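Local coordinates for ferrous iron uptake transporter protein B (Streptococcus thermophilus, PDB 3TAH) that probably drives GTP-dependent uptake of ferrous iron across the cell membrane, using its cytosolic GTP-binding domain, at residues A[187-190]-A[191-195]. The protein carries 1 engineered substitution. Numbering follows the deposited sequence.
Sequences EVLG and NSVPQ
Leu189 and Ser192 hold the two ends of a type II' beta turn, a compact example of how a chain leaves a helix and at once changes direction. Gly190 and Asn191 form the corner. Gly190 breaks helix 176-189 with a positive phi of 56°, as the first corner of a type II' turn requires, and its amide still reaches back weakly to Glu187 O. The turn is closed by Ser192 N, which donates to Leu189 O over 3.0 Å, the N-H pointing fairly straight at the oxygen (158°) but coming from above the carbonyl plane.

Followed outward, the Ser192 side chain starts with CB, 3.2 Å from Leu189 O and 4.3 Å from Leu189 CD2. With chi1 at -71° the hydroxyl swings away from the Ser192 carbonyl and back over the turn, which brings OG of Ser192 3.1 Å from Leu189 O. This hydroxyl is hydrogen-bonded to Gln222 NE2, and the same amide also binds Val188 O, so helix 220-237 is tied to both the helix end and the turn.

A water donates to Leu189 O and to Asn191 OD1 (3.1 Å), linking the Asn191 amide to the helix terminus. On the apolar side, Leu189 CD1 meets Val193 CG2 at 4.3 Å, and both side chains also pack on Leu216 and on helix 198-206, Leu189 against Leu205 and Val193 against Ala198 and Tyr201.

Far from the nucleotide site, the turn thus joins two helices of the FeoB cytosolic helical domain. Near the helix end, where regular bonding partners run out, the Ser192 amide and a water both donate to Leu189 O, so this carbonyl's need for donors is met locally while the leucine and valine side chains stay in the apolar packing.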
loop_
_atom_site.group_PDB
_atom_site.type_symbol
_atom_site.label_atom_id
_atom_site.label_comp_id
_atom_site.label_asym_id
_atom_site.label_seq_id
_atom_site.Cartn_x
_atom_site.Cartn_y
_atom_site.Cartn_z
ATOM N N GLU A 187 21.294 5.756 2.865
ATOM C CA GLU A 187 22.638 6.299 2.579
ATOM C C GLU A 187 23.445 5.320 1.734
ATOM O O GLU A 187 24.064 5.720 0.757
ATOM C CB GLU A 187 23.442 6.569 3.859
ATOM C CG GLU A 187 22.914 7.662 4.763
ATOM C CD GLU A 187 23.435 7.556 6.213
ATOM O OE1 GLU A 187 24.481 6.905 6.465
ATOM O OE2 GLU A 187 22.790 8.129 7.118
ATOM N N VAL A 188 23.428 4.041 2.101
ATOM C CA VAL A 188 24.148 3.026 1.356
ATOM C C VAL A 188 23.594 2.867 -0.070
ATOM O O VAL A 188 24.354 2.661 -1.015
ATOM C CB VAL A 188 24.115 1.662 2.056
ATOM N N LEU A 189 22.274 2.967 -0.212
ATOM C CA LEU A 189 21.627 2.840 -1.520
ATOM C C LEU A 189 22.008 3.943 -2.507
ATOM O O LEU A 189 22.154 3.680 -3.709
ATOM C CB LEU A 189 20.103 2.795 -1.363
ATOM C CG LEU A 189 19.564 1.417 -0.980
ATOM C CD1 LEU A 189 18.115 1.536 -0.539
ATOM C CD2 LEU A 189 19.677 0.442 -2.147
ATOM N N GLY A 190 22.175 5.170 -2.011
ATOM C CA GLY A 190 22.492 6.299 -2.899
ATOM C C GLY A 190 21.418 6.413 -3.972
ATOM O O GLY A 190 20.227 6.434 -3.640
ATOM N N ASN A 191 21.829 6.458 -5.245
ATOM C CA ASN A 191 20.901 6.574 -6.381
ATOM C C ASN A 191 20.597 5.240 -7.080
ATOM O O ASN A 191 20.166 5.224 -8.237
ATOM C CB ASN A 191 21.407 7.616 -7.393
ATOM C CG ASN A 191 22.647 7.168 -8.155
ATOM O OD1 ASN A 191 23.253 6.135 -7.854
ATOM N ND2 ASN A 191 23.043 7.968 -9.150
ATOM N N SER A 192 20.820 4.131 -6.372
ATOM C CA SER A 192 20.568 2.792 -6.910
ATOM C C SER A 192 19.099 2.504 -7.125
ATOM O O SER A 192 18.757 1.615 -7.903
ATOM C CB SER A 192 21.157 1.710 -5.996
ATOM O OG SER A 192 22.568 1.734 -6.071
ATOM N N VAL A 193 18.242 3.250 -6.436
ATOM C CA VAL A 193 16.796 3.158 -6.582
ATOM C C VAL A 193 16.209 4.547 -6.724
ATOM O O VAL A 193 16.863 5.517 -6.374
ATOM C CB VAL A 193 16.166 2.449 -5.371
ATOM C CG1 VAL A 193 16.716 1.014 -5.267
ATOM C CG2 VAL A 193 16.421 3.205 -4.082
ATOM N N PRO A 194 14.972 4.665 -7.237
ATOM C CA PRO A 194 14.346 5.986 -7.295
ATOM C C PRO A 194 14.089 6.574 -5.906
ATOM O O PRO A 194 13.779 5.832 -4.962
ATOM C CB PRO A 194 13.014 5.728 -8.014
ATOM C CG PRO A 194 13.182 4.391 -8.697
ATOM C CD PRO A 194 14.117 3.619 -7.819
ATOM N N GLN A 195 14.226 7.895 -5.786
ATOM C CA GLN A 195 13.907 8.589 -4.535
ATOM C C GLN A 195 12.480 8.290 -4.056
ATOM O O GLN A 195 12.271 8.071 -2.866
ATOM C CB GLN A 195 14.145 10.103 -4.645
ATOM C CG GLN A 195 15.641 10.486 -4.603
ATOM C CD GLN A 195 16.215 10.411 -3.204
ATOM O OE1 GLN A 195 16.884 9.424 -2.814
ATOM N NE2 GLN A 195 15.944 11.444 -2.426
HETATM O O HOH W 1 24.368 4.646 -5.410
HETATM O O HOH W 2 17.660 7.256 -4.495
#